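Local structure of transcriptional regulator, PadR family (Bacillus cereus, 4ESB) at residues G12-I17 with L50-E55. The protein probably binds DNA as a dimer through a winged helix-turn-helix domain and regulates transcription, as a member of the PadR family. Sequence-based numbering, arbitrary orientation.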
loop_
_atom_site.group_PDB
_atom_site.type_symbol
_atom_site.label_atom_id
_atom_site.label_comp_id
_atom_site.label_asym_id
_atom_site.label_seq_id
_atom_site.Cartn_x
_atom_site.Cartn_y
_atom_site.Cartn_z
ATOM N N GLY A 12 -3.039 6.635 7.431
ATOM C CA GLY A 12 -2.722 5.782 8.563
ATOM C C GLY A 12 -1.518 6.262 9.350
ATOM O O GLY A 12 -1.492 6.177 10.577
ATOM N N CYS A 13 -0.513 6.769 8.645
ATOM C CA CYS A 13 0.702 7.250 9.295
ATOM C C CYS A 13 0.438 8.574 10.001
ATOM O O CYS A 13 1.046 8.877 11.024
ATOM C CB CYS A 13 1.829 7.405 8.275
ATOM S SG CYS A 13 2.439 5.826 7.634
ATOM N N ILE A 14 -0.474 9.359 9.442
ATOM C CA ILE A 14 -0.923 10.587 10.082
ATOM C C ILE A 14 -1.665 10.274 11.383
ATOM O O ILE A 14 -1.457 10.941 12.396
ATOM C CB ILE A 14 -1.827 11.411 9.143
ATOM C CG1 ILE A 14 -0.962 12.175 8.142
ATOM C CG2 ILE A 14 -2.698 12.381 9.938
ATOM C CD1 ILE A 14 -1.743 12.985 7.130
ATOM N N LEU A 15 -2.525 9.259 11.358
ATOM C CA LEU A 15 -3.232 8.850 12.566
ATOM C C LEU A 15 -2.247 8.344 13.611
ATOM O O LEU A 15 -2.384 8.652 14.796
ATOM C CB LEU A 15 -4.268 7.764 12.267
ATOM C CG LEU A 15 -5.518 8.180 11.488
ATOM C CD1 LEU A 15 -6.359 6.957 11.161
ATOM C CD2 LEU A 15 -6.337 9.195 12.270
ATOM N N TYR A 16 -1.255 7.571 13.177
ATOM C CA TYR A 16 -0.258 7.054 14.106
ATOM C C TYR A 16 0.447 8.195 14.820
ATOM O O TYR A 16 0.550 8.209 16.044
ATOM C CB TYR A 16 0.786 6.197 13.394
ATOM C CG TYR A 16 1.852 5.709 14.345
ATOM C CD1 TYR A 16 1.593 4.672 15.232
ATOM C CD2 TYR A 16 3.107 6.302 14.379
ATOM C CE1 TYR A 16 2.557 4.230 16.116
ATOM C CE2 TYR A 16 4.079 5.866 15.258
ATOM C CZ TYR A 16 3.798 4.830 16.124
ATOM O OH TYR A 16 4.761 4.394 17.002
ATOM N N ILE A 17 0.934 9.151 14.037
ATOM C CA ILE A 17 1.696 10.270 14.572
ATOM C C ILE A 17 0.855 11.091 15.541
ATOM O O ILE A 17 1.299 11.401 16.647
ATOM C CB ILE A 17 2.226 11.169 13.439
ATOM C CG1 ILE A 17 3.424 10.497 12.764
ATOM C CG2 ILE A 17 2.631 12.534 13.978
ATOM C CD1 ILE A 17 3.713 11.005 11.370
ATOM N N LEU A 50 -8.692 18.104 6.370
ATOM C CA LEU A 50 -10.052 18.622 6.455
ATOM C C LEU A 50 -11.045 17.473 6.429
ATOM O O LEU A 50 -12.089 17.515 7.078
ATOM C CB LEU A 50 -10.344 19.563 5.286
ATOM C CG LEU A 50 -9.734 20.965 5.321
ATOM C CD1 LEU A 50 -9.964 21.658 3.988
ATOM C CD2 LEU A 50 -10.322 21.783 6.461
ATOM N N ARG A 51 -10.705 16.444 5.663
ATOM C CA ARG A 51 -11.586 15.308 5.467
ATOM C C ARG A 51 -11.530 14.367 6.665
ATOM O O ARG A 51 -12.558 13.860 7.110
ATOM C CB ARG A 51 -11.197 14.577 4.182
ATOM C CG ARG A 51 -12.102 13.420 3.821
ATOM C CD ARG A 51 -11.847 12.956 2.395
ATOM N NE ARG A 51 -10.645 12.132 2.290
ATOM C CZ ARG A 51 -10.599 10.831 2.564
ATOM N NH1 ARG A 51 -11.689 10.190 2.970
ATOM N NH2 ARG A 51 -9.459 10.167 2.437
ATOM N N MET A 52 -10.331 14.147 7.196
ATOM C CA MET A 52 -10.169 13.305 8.373
ATOM C C MET A 52 -10.926 13.904 9.555
ATOM O O MET A 52 -11.400 13.178 10.429
ATOM C CB MET A 52 -8.687 13.135 8.716
ATOM C CG MET A 52 -7.918 12.280 7.714
ATOM S SD MET A 52 -6.160 12.139 8.089
ATOM C CE MET A 52 -6.207 11.195 9.611
ATOM N N GLN A 53 -11.047 15.228 9.571
ATOM C CA GLN A 53 -11.827 15.913 10.594
ATOM C C GLN A 53 -13.318 15.711 10.367
ATOM O O GLN A 53 -14.073 15.460 11.305
ATOM C CB GLN A 53 -11.525 17.409 10.587
ATOM C CG GLN A 53 -10.252 17.802 11.311
ATOM C CD GLN A 53 -9.915 19.262 11.117
ATOM O OE1 GLN A 53 -10.299 20.113 11.917
ATOM N NE2 GLN A 53 -9.200 19.563 10.039
ATOM N N LYS A 54 -13.740 15.826 9.114
ATOM C CA LYS A 54 -15.151 15.714 8.778
ATOM C C LYS A 54 -15.642 14.296 9.034
ATOM O O LYS A 54 -16.827 14.078 9.280
ATOM C CB LYS A 54 -15.382 16.112 7.319
ATOM C CG LYS A 54 -16.849 16.243 6.920
ATOM C CD LYS A 54 -16.993 16.756 5.493
ATOM C CE LYS A 54 -16.437 15.774 4.472
ATOM N NZ LYS A 54 -17.195 14.493 4.457
ATOM N N GLU A 55 -14.728 13.333 8.983
ATOM C CA GLU A 55 -15.077 11.952 9.284
ATOM C C GLU A 55 -14.805 11.622 10.750
ATOM O O GLU A 55 -14.949 10.478 11.174
ATOM C CB GLU A 55 -14.301 11.001 8.378
ATOM C CG GLU A 55 -14.382 11.348 6.900
ATOM C CD GLU A 55 -13.590 10.382 6.048
ATOM O OE1 GLU A 55 -12.729 9.674 6.613
ATOM O OE2 GLU A 55 -13.825 10.330 4.824
#
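Leu15 and Met52 are the closest pair between helix 10-20 and the C-terminal end of helix 42-54, their CA atoms 9.2 Å apart, in a helix-helix contact within the winged helix-turn-helix domain. Met52 is directed at helix 10-20 and runs extended through CG to SD, then bends at chi3 (67°), which brings its terminal methyl against Ile14 and Leu15. Met52 CE meets CG2 of Ile14 at 3.7 Å, and Ile14 CG2 also lies 3.9 Å from Met52 SD, so the thioether takes part. Ile14 presents this branch because CG2 is anti to the backbone N, while CG1 lies beside that N (chi1 -79°). Leu15 reaches over roughly at right angles to this: its CD2 lies 3.3 Å from Met52 CE, a tight methyl-methyl contact, with Leu15 CG 3.6 Å from the same CE. The contact is apolar and buried, without hydrogen bonds. Ile58 of strand 58-64 touches both Leu15 and Met52, while Ile14 also packs on Leu32 of helix 25-34 and Leu15 on Leu84 of helix 78-101; the methionine thus joins a core shared by helices and wing. Helix 10-20 also enters the dimer: Cys13 and Ile17 pack on Leu101 of the second subunit. On the other helix, Arg51 NH1 forms a salt bridge with Glu55 OE2 at 2.8 Å; the hydrogen bond within it is weak, bent to 120° at the hydrogen.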